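PDB 4RY1: periplasmic solute binding protein from Pectobacterium atrosepticum, which probably binds a sugar in the periplasm and hands it to an ABC-type transporter, as other bacterial solute-binding proteins of family 1 do. Local coordinates for residues A130-P135 against P146-K151; K136-L141 against P270-P275; E140-G145 against S215-D220; D170-G175 against R203-F208; M179-G184 against P275-S280. All coordinates share one frame; numbering follows the deposited sequence.

Contact 1 of 5, residues A130-P135 against P146-K151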
# COMPACT_ATOMS: atom_id res chain seq x y z
N ALA A 130 -16.26 -7.95 22.49
CA ALA A 130 -15.52 -7.18 23.51
C ALA A 130 -16.35 -6.06 24.16
O ALA A 130 -15.99 -5.57 25.23
CB ALA A 130 -14.26 -6.57 22.92
N GLY A 131 -17.41 -5.62 23.48
CA GLY A 131 -18.23 -4.48 23.92
C GLY A 131 -17.61 -3.10 23.74
O GLY A 131 -17.94 -2.15 24.46
N VAL A 132 -16.73 -2.99 22.75
CA VAL A 132 -16.01 -1.76 22.47
C VAL A 132 -16.43 -1.23 21.10
O VAL A 132 -16.48 -1.96 20.11
CB VAL A 132 -14.48 -1.97 22.53
CG1 VAL A 132 -13.74 -0.66 22.33
CG2 VAL A 132 -14.08 -2.60 23.86
N ALA A 133 -16.75 0.05 21.08
CA ALA A 133 -17.01 0.76 19.84
C ALA A 133 -15.72 1.01 19.09
O ALA A 133 -14.66 1.18 19.68
CB ALA A 133 -17.71 2.08 20.14
N TYR A 134 -15.82 1.10 17.77
CA TYR A 134 -14.63 1.41 16.97
C TYR A 134 -14.11 2.78 17.42
O TYR A 134 -14.89 3.71 17.62
CB TYR A 134 -14.90 1.45 15.46
CG TYR A 134 -15.39 0.19 14.79
CD1 TYR A 134 -15.02 -1.07 15.25
CD2 TYR A 134 -16.20 0.27 13.67
CE1 TYR A 134 -15.47 -2.22 14.60
CE2 TYR A 134 -16.65 -0.86 13.02
CZ TYR A 134 -16.29 -2.11 13.49
OH TYR A 134 -16.75 -3.23 12.85
N PRO A 135 -12.78 2.91 17.59
CA PRO A 135 -12.23 4.13 18.16
C PRO A 135 -12.18 5.31 17.18
O PRO A 135 -11.88 5.16 16.01
CB PRO A 135 -10.83 3.71 18.60
CG PRO A 135 -10.46 2.61 17.65
CD PRO A 135 -11.74 1.89 17.36
N PRO A 146 -6.87 -3.11 26.76
CA PRO A 146 -7.09 -3.81 28.04
C PRO A 146 -8.46 -4.42 28.15
O PRO A 146 -8.63 -5.46 28.80
CB PRO A 146 -6.96 -2.68 29.06
CG PRO A 146 -5.99 -1.75 28.42
CD PRO A 146 -6.38 -1.74 26.98
N VAL A 147 -9.43 -3.79 27.52
CA VAL A 147 -10.78 -4.31 27.51
C VAL A 147 -10.86 -5.64 26.73
O VAL A 147 -11.46 -6.63 27.19
CB VAL A 147 -11.80 -3.30 26.99
CG1 VAL A 147 -13.17 -3.93 26.93
CG2 VAL A 147 -11.84 -2.03 27.86
N PHE A 148 -10.28 -5.66 25.55
CA PHE A 148 -10.19 -6.91 24.78
C PHE A 148 -9.58 -8.04 25.62
O PHE A 148 -10.11 -9.15 25.69
CB PHE A 148 -9.34 -6.72 23.51
CG PHE A 148 -10.14 -6.34 22.28
CD1 PHE A 148 -10.95 -5.21 22.25
CD2 PHE A 148 -10.04 -7.10 21.12
CE1 PHE A 148 -11.67 -4.88 21.09
CE2 PHE A 148 -10.75 -6.78 19.97
CZ PHE A 148 -11.57 -5.66 19.95
N LYS A 149 -8.44 -7.71 26.22
CA LYS A 149 -7.65 -8.66 27.02
C LYS A 149 -8.48 -9.22 28.19
O LYS A 149 -8.56 -10.43 28.38
CB LYS A 149 -6.39 -7.98 27.56
CG LYS A 149 -5.44 -8.93 28.25
CD LYS A 149 -4.26 -8.21 28.87
CE LYS A 149 -3.36 -9.24 29.52
NZ LYS A 149 -2.05 -8.67 29.92
N GLN A 150 -9.12 -8.32 28.93
CA GLN A 150 -9.88 -8.73 30.12
C GLN A 150 -11.14 -9.49 29.72
O GLN A 150 -11.50 -10.52 30.31
CB GLN A 150 -10.25 -7.52 30.98
CG GLN A 150 -11.12 -7.86 32.20
CD GLN A 150 -10.46 -8.81 33.18
OE1 GLN A 150 -9.24 -8.82 33.35
NE2 GLN A 150 -11.28 -9.62 33.85
N LYS A 151 -11.82 -8.99 28.71
CA LYS A 151 -13.14 -9.50 28.34
C LYS A 151 -13.09 -10.76 27.48
O LYS A 151 -13.88 -11.69 27.66
CB LYS A 151 -13.97 -8.41 27.66
CG LYS A 151 -15.37 -8.88 27.32
CD LYS A 151 -16.44 -7.91 27.77
CE LYS A 151 -17.81 -8.55 27.65
NZ LYS A 151 -18.87 -7.54 27.40
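A130 lies over one face of the F148 ring. The methyl CB of A130 is 3.9 Å from the centroid of the F148 ring, 26° off the ring normal, a CH-pi contact displaced toward the rim of the ring. The ring itself can be followed outward from CB. F148 CG is 4.2 Å from A130 CB. One side of the ring then comes closer, and F148 CD1 and F148 CE1 each lie 3.6 Å from A130 CB. F148 CE1 also meets V132 CB, which sits near the ring plane at the edge. At the tip, F148 CZ is 4.1 Å from A130 CB. The chi1 of F148, -92°, is off a staggered angle; the ring ends nearer the loop than CB does. W127 packs edge-to-face with the same ring.

Beside the ring, V132 meets V147 methyl to methyl. V132 CG2 and V147 CG1 are 3.5 Å apart, tighter than usual for two methyl groups. V147 CG1 is the branch anti to its backbone N (chi1 176°). The aliphatic part of K151 runs past the end of the first helix, with K151 CD 3.5 Å from A130 O. G131 has positive phi and closes a Schellman motif there. This is a helix-loop-helix unit: helix 124-130 ends in the Schellman turn, and the connection of 131-137 folds back along helix 138-152 within the periplasmic binding protein fold.

Contact 2 of 5, residues K136-L141 against P270-P275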
# COMPACT_ATOMS: atom_id res chain seq x y z
N LYS A 136 -12.51 6.47 17.69
CA LYS A 136 -12.41 7.72 16.92
C LYS A 136 -11.12 8.53 17.25
O LYS A 136 -10.68 9.37 16.44
CB LYS A 136 -13.72 8.54 17.08
CG LYS A 136 -14.88 7.94 16.30
CD LYS A 136 -16.13 8.82 16.27
CE LYS A 136 -17.25 8.26 17.12
NZ LYS A 136 -18.30 9.28 17.40
N THR A 137 -10.51 8.26 18.40
CA THR A 137 -9.27 8.93 18.84
C THR A 137 -8.22 7.94 19.27
O THR A 137 -8.54 6.76 19.51
CB THR A 137 -9.52 9.81 20.07
OG1 THR A 137 -9.93 8.97 21.15
CG2 THR A 137 -10.57 10.84 19.75
N TRP A 138 -6.99 8.39 19.34
CA TRP A 138 -5.92 7.51 19.72
C TRP A 138 -6.18 6.99 21.16
O TRP A 138 -5.94 5.82 21.46
CB TRP A 138 -4.57 8.17 19.55
CG TRP A 138 -4.33 8.56 18.14
CD1 TRP A 138 -4.49 9.80 17.59
CD2 TRP A 138 -3.93 7.69 17.07
NE1 TRP A 138 -4.20 9.75 16.26
CE2 TRP A 138 -3.86 8.47 15.91
CE3 TRP A 138 -3.64 6.32 16.97
CZ2 TRP A 138 -3.49 7.95 14.67
CZ3 TRP A 138 -3.27 5.80 15.74
CH2 TRP A 138 -3.20 6.61 14.61
N ASP A 139 -6.76 7.83 22.02
CA ASP A 139 -7.13 7.40 23.37
C ASP A 139 -8.01 6.21 23.41
O ASP A 139 -7.79 5.29 24.19
CB ASP A 139 -7.90 8.49 24.10
CG ASP A 139 -7.02 9.48 24.67
OD1 ASP A 139 -5.80 9.22 24.61
OD2 ASP A 139 -7.54 10.50 25.17
N GLU A 140 -9.05 6.26 22.59
CA GLU A 140 -10.01 5.17 22.54
C GLU A 140 -9.32 3.93 22.01
O GLU A 140 -9.64 2.85 22.45
CB GLU A 140 -11.24 5.53 21.70
CG GLU A 140 -12.00 6.71 22.31
CD GLU A 140 -13.13 7.30 21.46
OE1 GLU A 140 -13.34 6.87 20.29
OE2 GLU A 140 -13.80 8.22 21.99
N LEU A 141 -8.38 4.08 21.08
CA LEU A 141 -7.68 2.91 20.56
C LEU A 141 -6.89 2.23 21.69
O LEU A 141 -7.04 1.03 21.91
CB LEU A 141 -6.77 3.27 19.38
CG LEU A 141 -5.98 2.07 18.83
CD1 LEU A 141 -6.91 1.01 18.24
CD2 LEU A 141 -4.97 2.52 17.80
N PRO A 270 -13.49 4.11 11.57
CA PRO A 270 -13.15 5.53 11.60
C PRO A 270 -11.67 5.83 11.44
O PRO A 270 -10.81 5.05 11.82
CB PRO A 270 -13.63 5.97 12.99
CG PRO A 270 -14.62 4.94 13.39
CD PRO A 270 -14.12 3.66 12.82
N PHE A 271 -11.42 7.00 10.85
CA PHE A 271 -10.08 7.51 10.73
C PHE A 271 -9.66 8.13 12.05
O PHE A 271 -10.07 9.23 12.41
CB PHE A 271 -9.99 8.50 9.58
CG PHE A 271 -10.03 7.82 8.25
CD1 PHE A 271 -11.23 7.43 7.70
CD2 PHE A 271 -8.88 7.52 7.59
CE1 PHE A 271 -11.29 6.77 6.49
CE2 PHE A 271 -8.92 6.84 6.38
CZ PHE A 271 -10.13 6.48 5.82
N ILE A 272 -8.83 7.40 12.77
CA ILE A 272 -8.44 7.77 14.13
C ILE A 272 -7.67 9.10 14.09
O ILE A 272 -6.70 9.25 13.35
CB ILE A 272 -7.59 6.68 14.81
CG1 ILE A 272 -8.39 5.36 14.81
CG2 ILE A 272 -7.21 7.09 16.23
CD1 ILE A 272 -7.56 4.17 15.23
N THR A 273 -8.09 10.04 14.91
CA THR A 273 -7.52 11.39 14.88
C THR A 273 -7.33 11.97 16.28
O THR A 273 -8.13 11.71 17.17
CB THR A 273 -8.41 12.33 14.06
OG1 THR A 273 -8.66 11.74 12.77
CG2 THR A 273 -7.75 13.66 13.82
N ILE A 274 -6.25 12.72 16.44
CA ILE A 274 -6.01 13.54 17.65
C ILE A 274 -7.05 14.65 17.66
O ILE A 274 -7.21 15.34 16.66
CB ILE A 274 -4.60 14.20 17.65
CG1 ILE A 274 -3.49 13.16 17.74
CG2 ILE A 274 -4.45 15.15 18.85
CD1 ILE A 274 -2.09 13.69 17.49
N PRO A 275 -7.77 14.83 18.78
CA PRO A 275 -8.66 15.97 18.85
C PRO A 275 -7.87 17.26 18.57
O PRO A 275 -6.77 17.43 19.11
CB PRO A 275 -9.19 15.91 20.29
CG PRO A 275 -9.05 14.48 20.68
CD PRO A 275 -7.76 14.07 20.04
O HOH W 1 -12.01 9.97 14.15
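P270 touches K136 first, with P270 CB 4.0 Å from K136 CG. The contact joins the start of helix 138-152 to the loop that follows strand 266-268 in this periplasmic binding protein fold. T137 is the N-cap of the helix, and its OG1 accepts from E140 N.

F271 turns its side chain away, but its carbonyl takes part. One water donates to both F271 O and K136 O and so bridges the two backbones. I272 comes next and fills the middle. Its CG2, anti to the backbone N, rests over one face of W138, 3.6 Å from the centroid of the five-membered ring and 18° off the normal. I272 CG2 also lies 3.3 Å from T137 C. The other branch of I272 ends at CD1, which touches L141 CD2.

T273 N donates to K136 O at 3.1 Å, nearly straight (163°). T273 O in turn receives a CA-H...O contact from T137 CA. I274 approaches the indole obliquely. The polar end of W138 is held by Q181, whose OE1 accepts from W138 NE1 and also from I274 N, so one side-chain oxygen links both segments to helix 169-183. P275 completes the walk: P275 CG lies 4.1 Å from T137 CG2, and the two side chains cross at about a right angle.

Contact 3 of 5, residues E140-G145 against S215-D220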
# COMPACT_ATOMS: atom_id res chain seq x y z
N GLU A 140 -9.05 6.26 22.59
CA GLU A 140 -10.01 5.17 22.54
C GLU A 140 -9.32 3.93 22.01
O GLU A 140 -9.64 2.85 22.45
CB GLU A 140 -11.24 5.53 21.70
CG GLU A 140 -12.00 6.71 22.31
CD GLU A 140 -13.13 7.30 21.46
OE1 GLU A 140 -13.34 6.87 20.29
OE2 GLU A 140 -13.80 8.22 21.99
N LEU A 141 -8.38 4.08 21.08
CA LEU A 141 -7.68 2.91 20.56
C LEU A 141 -6.89 2.23 21.69
O LEU A 141 -7.04 1.03 21.91
CB LEU A 141 -6.77 3.27 19.38
CG LEU A 141 -5.98 2.07 18.83
CD1 LEU A 141 -6.91 1.01 18.24
CD2 LEU A 141 -4.97 2.52 17.80
N PHE A 142 -6.08 3.01 22.40
CA PHE A 142 -5.26 2.46 23.50
C PHE A 142 -6.13 1.85 24.58
O PHE A 142 -5.80 0.81 25.14
CB PHE A 142 -4.32 3.51 24.09
CG PHE A 142 -3.23 3.93 23.13
CD1 PHE A 142 -2.31 3.00 22.68
CD2 PHE A 142 -3.13 5.24 22.69
CE1 PHE A 142 -1.32 3.37 21.79
CE2 PHE A 142 -2.14 5.61 21.81
CZ PHE A 142 -1.23 4.67 21.36
N ALA A 143 -7.26 2.51 24.86
CA ALA A 143 -8.16 2.06 25.92
C ALA A 143 -8.89 0.74 25.54
O ALA A 143 -9.28 -0.02 26.41
CB ALA A 143 -9.14 3.16 26.28
N ALA A 144 -9.06 0.47 24.24
CA ALA A 144 -9.67 -0.79 23.76
C ALA A 144 -8.87 -2.04 24.10
O ALA A 144 -9.44 -3.11 24.33
CB ALA A 144 -9.89 -0.76 22.26
N GLY A 145 -7.54 -1.91 24.09
CA GLY A 145 -6.64 -3.05 24.31
C GLY A 145 -6.90 -3.81 25.61
O GLY A 145 -7.11 -5.03 25.59
N SER A 215 -0.28 -1.64 25.91
CA SER A 215 -1.75 -1.52 26.03
C SER A 215 -2.58 -2.69 25.46
O SER A 215 -3.81 -2.65 25.50
CB SER A 215 -2.27 -0.23 25.38
OG SER A 215 -1.68 0.93 25.95
N HIS A 216 -1.92 -3.72 24.92
CA HIS A 216 -2.60 -4.85 24.28
C HIS A 216 -3.45 -4.42 23.08
O HIS A 216 -4.47 -5.03 22.77
CB HIS A 216 -3.46 -5.64 25.29
CG HIS A 216 -3.61 -7.11 24.97
ND1 HIS A 216 -4.66 -7.62 24.24
CD2 HIS A 216 -2.85 -8.17 25.32
CE1 HIS A 216 -4.53 -8.93 24.14
NE2 HIS A 216 -3.44 -9.29 24.78
N VAL A 217 -3.01 -3.37 22.37
CA VAL A 217 -3.69 -3.01 21.12
C VAL A 217 -3.25 -3.92 19.98
O VAL A 217 -4.07 -4.40 19.22
CB VAL A 217 -3.47 -1.53 20.75
CG1 VAL A 217 -4.17 -1.23 19.42
CG2 VAL A 217 -4.05 -0.64 21.82
N ILE A 218 -1.95 -4.12 19.88
CA ILE A 218 -1.36 -5.05 18.92
C ILE A 218 -0.51 -6.09 19.64
O ILE A 218 0.02 -5.82 20.71
CB ILE A 218 -0.46 -4.33 17.89
CG1 ILE A 218 0.82 -3.79 18.52
CG2 ILE A 218 -1.24 -3.24 17.14
CD1 ILE A 218 1.74 -3.09 17.54
N PRO A 219 -0.35 -7.28 19.05
CA PRO A 219 0.64 -8.21 19.59
C PRO A 219 2.05 -7.76 19.31
O PRO A 219 2.29 -7.00 18.37
CB PRO A 219 0.37 -9.51 18.84
CG PRO A 219 -0.95 -9.33 18.16
CD PRO A 219 -1.01 -7.85 17.87
N ASP A 220 2.99 -8.27 20.10
CA ASP A 220 4.39 -7.93 19.93
C ASP A 220 5.07 -8.79 18.87
O ASP A 220 4.45 -9.65 18.25
CB ASP A 220 5.12 -7.95 21.29
CG ASP A 220 5.34 -9.33 21.84
OD1 ASP A 220 5.04 -10.33 21.16
OD2 ASP A 220 5.82 -9.41 22.98
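V217 and G145 make the tight part of this contact. The CA of G145 lies 3.1 Å from S215 O, a CA-H...O contact with an angle of 143° at the hydrogen. G145 CA is also 3.3 Å from H216 O. G145 has no side chain, and its CA sits directly against the carbonyls of the turn. V217 packs with both branches on the preceding turn of the helix, at L141 and F142. V217 CG2 sits 3.4 Å from L141 O and 3.7 Å from F142 CA, against the helix backbone. V217 CG1, anti to the backbone N (chi1 179°), is 3.7 Å from L141 CD1.

Helix 199-214 ends here. H216 has positive phi and closes a Schellman motif, and the turn after it is pressed against helix 138-152. The contact thus joins a helix C-terminus to the flank of another helix in the periplasmic binding protein fold. H216 is buried, but its ring leads away from helix 138-152. H216 CB still lies 3.7 Å from G145 O, while the ring stacks on Y157 and NE2 makes a weak hydrogen bond with D154 OD1.

Packing is looser around F142 and S215, which are both only partly buried. F142 CD1 is 3.9 Å from S215 OG and 4.1 Å from V217 CG2, both in oblique approach. S215 OG is hydrogen-bonded to K211 O in the last turn of helix 199-214. K211 also makes a cation-pi contact with the F142 ring.

Contact 4 of 5, residues D170-G175 against R203-F208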
# COMPACT_ATOMS: atom_id res chain seq x y z
N ASP A 170 3.35 -1.15 8.15
CA ASP A 170 1.99 -0.68 8.51
C ASP A 170 1.99 0.15 9.79
O ASP A 170 1.40 1.23 9.83
CB ASP A 170 0.94 -1.79 8.59
CG ASP A 170 1.26 -2.88 9.60
OD1 ASP A 170 2.42 -3.05 10.02
OD2 ASP A 170 0.32 -3.60 9.93
N ILE A 171 2.65 -0.34 10.83
CA ILE A 171 2.64 0.40 12.11
C ILE A 171 3.57 1.62 12.04
O ILE A 171 3.25 2.64 12.66
CB ILE A 171 2.93 -0.49 13.33
CG1 ILE A 171 2.01 -1.72 13.34
CG2 ILE A 171 2.79 0.31 14.63
CD1 ILE A 171 0.52 -1.44 13.34
N LEU A 172 4.64 1.54 11.27
CA LEU A 172 5.46 2.75 11.00
C LEU A 172 4.59 3.83 10.38
O LEU A 172 4.68 5.01 10.73
CB LEU A 172 6.62 2.44 10.07
CG LEU A 172 7.48 3.63 9.66
CD1 LEU A 172 8.18 4.19 10.88
CD2 LEU A 172 8.49 3.19 8.62
N THR A 173 3.74 3.43 9.45
CA THR A 173 2.90 4.37 8.72
C THR A 173 1.80 4.90 9.63
O THR A 173 1.44 6.07 9.58
CB THR A 173 2.30 3.70 7.47
OG1 THR A 173 3.37 3.20 6.67
CG2 THR A 173 1.50 4.69 6.68
N LEU A 174 1.27 4.03 10.48
CA LEU A 174 0.28 4.45 11.49
C LEU A 174 0.88 5.54 12.41
O LEU A 174 0.25 6.57 12.69
CB LEU A 174 -0.19 3.26 12.31
CG LEU A 174 -1.38 3.48 13.25
CD1 LEU A 174 -2.67 3.73 12.49
CD2 LEU A 174 -1.55 2.31 14.21
N GLY A 175 2.11 5.29 12.85
CA GLY A 175 2.87 6.24 13.67
C GLY A 175 3.10 7.54 12.91
O GLY A 175 2.93 8.63 13.44
N ARG A 203 12.11 9.27 19.30
CA ARG A 203 11.74 8.60 20.58
C ARG A 203 10.24 8.46 20.82
O ARG A 203 9.77 7.43 21.31
CB ARG A 203 12.33 9.35 21.75
CG ARG A 203 13.80 9.08 21.86
CD ARG A 203 14.43 10.06 22.84
NE ARG A 203 15.87 9.85 22.88
CZ ARG A 203 16.67 10.37 23.80
NH1 ARG A 203 16.18 11.15 24.76
NH2 ARG A 203 17.97 10.11 23.76
N GLU A 204 9.52 9.51 20.51
CA GLU A 204 8.07 9.55 20.62
C GLU A 204 7.44 8.52 19.69
O GLU A 204 6.45 7.89 20.05
CB GLU A 204 7.57 10.97 20.31
CG GLU A 204 6.06 11.14 20.42
CD GLU A 204 5.61 12.58 20.31
OE1 GLU A 204 6.44 13.44 19.95
OE2 GLU A 204 4.40 12.83 20.52
N LEU A 205 8.04 8.34 18.51
CA LEU A 205 7.55 7.37 17.51
C LEU A 205 7.70 5.95 18.05
O LEU A 205 6.75 5.15 18.01
CB LEU A 205 8.32 7.52 16.19
CG LEU A 205 8.02 6.46 15.12
CD1 LEU A 205 6.61 6.60 14.58
CD2 LEU A 205 9.06 6.56 14.02
N PHE A 206 8.89 5.64 18.56
CA PHE A 206 9.10 4.34 19.23
C PHE A 206 8.24 4.19 20.48
O PHE A 206 7.73 3.10 20.77
CB PHE A 206 10.57 4.05 19.50
CG PHE A 206 11.31 3.59 18.28
CD1 PHE A 206 11.31 2.25 17.90
CD2 PHE A 206 11.94 4.51 17.46
CE1 PHE A 206 11.99 1.85 16.75
CE2 PHE A 206 12.60 4.12 16.30
CZ PHE A 206 12.63 2.78 15.95
N GLY A 207 8.05 5.28 21.21
CA GLY A 207 7.14 5.25 22.37
C GLY A 207 5.70 4.89 22.00
O GLY A 207 5.01 4.22 22.75
N PHE A 208 5.27 5.37 20.84
CA PHE A 208 3.93 5.10 20.30
C PHE A 208 3.77 3.58 20.05
O PHE A 208 2.76 2.97 20.44
CB PHE A 208 3.75 5.93 19.04
CG PHE A 208 2.47 5.66 18.27
CD1 PHE A 208 1.29 6.32 18.59
CD2 PHE A 208 2.46 4.78 17.20
CE1 PHE A 208 0.13 6.10 17.88
CE2 PHE A 208 1.29 4.56 16.48
CZ PHE A 208 0.13 5.22 16.81
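This is a buried, wholly apolar contact between two helices of the periplasmic binding protein fold. Helix 169-183 meets helix 199-214 where G175 faces L205 and F208. The axes of the two short segments come within 10.0 Å, and their N-to-C directions are 121° apart, so the helices cross steeply instead of lying side by side.

G175 is the centre of the contact. Its bare CA is touched by two side chains of the other helix. L205 CD1 comes to 3.9 Å from G175 CA, and F208 CE2 to 3.6 Å from the same G175 CA. With no side chain on G175, both groups rest on its backbone. F208 has CG anti to its backbone N (chi1 174°), which extends the ring toward helix 169-183. Beyond G175 the ring end meets L174, with F208 CZ 4.2 Å from L174 CG. The second branch of L205 points to another neighbour: L205 CD2 lies 4.0 Å from L172 CD1, and these two leucine side chains cross obliquely.

Surrounding rings complete the core. F208 stacks on Y178 and packs edge-to-face with W138. W377 of helix 371-385 touches both L172 and L205, so a third helix covers this part of the pair.

Polar groups of the second segment are used outside the interface: E204 pairs with K182, and R203 with D396. With methyls, an aromatic ring and a bare glycine at the crossing itself, the contact rests on shape fit and burial of apolar surface, not on directional bonds between the two segments.

Contact 5 of 5, residues M179-G184 against P275-S280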
# COMPACT_ATOMS: atom_id res chain seq x y z
N MET A 179 1.91 11.27 13.97
CA MET A 179 2.86 12.39 14.07
C MET A 179 2.52 13.53 13.12
O MET A 179 2.79 14.70 13.42
CB MET A 179 4.29 11.91 13.84
CG MET A 179 4.78 10.89 14.86
SD MET A 179 5.09 11.50 16.57
CE MET A 179 6.63 12.39 16.30
N ALA A 180 1.92 13.20 11.98
CA ALA A 180 1.48 14.25 11.04
C ALA A 180 0.31 15.04 11.65
O ALA A 180 0.25 16.26 11.53
CB ALA A 180 1.07 13.66 9.71
N GLN A 181 -0.60 14.32 12.29
CA GLN A 181 -1.72 14.95 13.01
C GLN A 181 -1.24 15.85 14.13
O GLN A 181 -1.75 16.95 14.32
CB GLN A 181 -2.62 13.89 13.61
CG GLN A 181 -3.36 13.11 12.55
CD GLN A 181 -4.21 12.02 13.15
OE1 GLN A 181 -4.26 11.85 14.37
NE2 GLN A 181 -4.89 11.27 12.31
N LYS A 182 -0.24 15.35 14.85
CA LYS A 182 0.26 16.06 16.05
C LYS A 182 1.09 17.29 15.73
O LYS A 182 0.97 18.34 16.36
CB LYS A 182 1.14 15.13 16.90
CG LYS A 182 1.65 15.80 18.16
CD LYS A 182 1.92 14.79 19.25
CE LYS A 182 2.02 15.48 20.59
NZ LYS A 182 3.11 14.90 21.41
N TYR A 183 1.97 17.12 14.76
CA TYR A 183 2.98 18.11 14.43
C TYR A 183 2.88 18.74 13.04
O TYR A 183 3.56 19.73 12.77
CB TYR A 183 4.36 17.49 14.56
CG TYR A 183 4.71 17.04 15.96
CD1 TYR A 183 4.99 17.97 16.95
CD2 TYR A 183 4.79 15.69 16.27
CE1 TYR A 183 5.32 17.57 18.23
CE2 TYR A 183 5.12 15.28 17.55
CZ TYR A 183 5.39 16.23 18.52
OH TYR A 183 5.72 15.88 19.80
N GLY A 184 2.10 18.15 12.14
CA GLY A 184 1.97 18.69 10.78
C GLY A 184 3.23 18.58 9.95
O GLY A 184 3.43 19.37 9.01
N PRO A 275 -7.77 14.83 18.78
CA PRO A 275 -8.66 15.97 18.85
C PRO A 275 -7.87 17.26 18.57
O PRO A 275 -6.77 17.43 19.11
CB PRO A 275 -9.19 15.91 20.29
CG PRO A 275 -9.05 14.48 20.68
CD PRO A 275 -7.76 14.07 20.04
N GLY A 276 -8.37 18.10 17.69
CA GLY A 276 -7.69 19.36 17.34
C GLY A 276 -6.45 19.18 16.48
O GLY A 276 -5.56 20.02 16.47
N ALA A 277 -6.41 18.07 15.76
CA ALA A 277 -5.27 17.76 14.91
C ALA A 277 -4.98 18.87 13.93
O ALA A 277 -5.88 19.54 13.43
CB ALA A 277 -5.51 16.46 14.14
N LYS A 278 -3.72 18.99 13.60
CA LYS A 278 -3.23 20.02 12.66
C LYS A 278 -3.40 19.60 11.21
O LYS A 278 -3.42 20.43 10.28
CB LYS A 278 -1.76 20.30 12.91
CG LYS A 278 -1.43 20.74 14.33
CD LYS A 278 -0.05 21.38 14.32
CE LYS A 278 0.58 21.58 15.70
NZ LYS A 278 0.42 22.96 16.24
N ASP A 279 -3.48 18.30 11.03
CA ASP A 279 -3.56 17.67 9.72
C ASP A 279 -4.33 16.38 9.89
O ASP A 279 -4.32 15.80 10.97
CB ASP A 279 -2.19 17.34 9.18
CG ASP A 279 -2.21 16.96 7.72
OD1 ASP A 279 -2.34 17.86 6.87
OD2 ASP A 279 -2.10 15.76 7.40
N SER A 280 -5.00 15.93 8.83
CA SER A 280 -5.75 14.68 8.90
C SER A 280 -4.83 13.46 8.99
O SER A 280 -5.22 12.42 9.52
CB SER A 280 -6.64 14.52 7.68
OG SER A 280 -5.86 14.32 6.52
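The loop 275-280 runs past the C-terminal end of helix 169-183, with Q181 and D279 the nearest pair at 4.6 Å between their CA atoms. K278 N donates to Q181 O at 2.9 Å, nearly straight (165°). The loop thus supplies a donor to one carbonyl of the last turn. It belongs to the connection between strands 266-268 and 284-292 of the periplasmic binding protein fold. G184 ends the helix with positive phi.

Q181 carries most of the side-chain contact. Q181 CB lies 3.9 Å from A277 CB. Q181 CG passes 3.3 Å from D279 O, and Q181 CA makes a CA-H...O contact with the same oxygen. The chain stays extended beyond CG (chi2 178°), which takes the amide on to S280. There NE2 donates to S280 O, approaching from above the carbonyl plane and not along a lone pair. The same NE2 donates to I272 O, while OE1 faces W138 and I274. With both ends of the amide engaged, its orientation is fixed.

D279 packs through its CB, with D279 CB 3.6 Å from A180 O. Its carboxylate is hydrogen-bonded to S360 OG and K361 N, while D279 N is buried with no partner. K182 and Y183 turn away from the loop, and both bind E204 of helix 199-214. The stem of K278 lies alongside the helix end: K278 CD is 4.1 Å from Y183 C, and K278 CE is 3.3 Å from K182 O.

From the N terminus, contact 1 closes a short loop first, folding 130-135 onto 146-151 of helix 138-152. The same helix opens contacts 2 and 3, which share E140 and L141. Contact 3 closes at 215-220, after helix 199-214, and contact 2 closes much later, at 270-275. Contact 1 crosses both. Contact 4 joins helices 169-183 and 199-214 and is nested inside the loops of contacts 2 and 3. Contact 5 starts later on helix 169-183 and crosses contacts 2, 3 and 4. Contacts 2 and 5 tie helices 138-152 and 169-183 to the 270-280 connection; contacts 3 and 4 bring in helix 199-214 and its end.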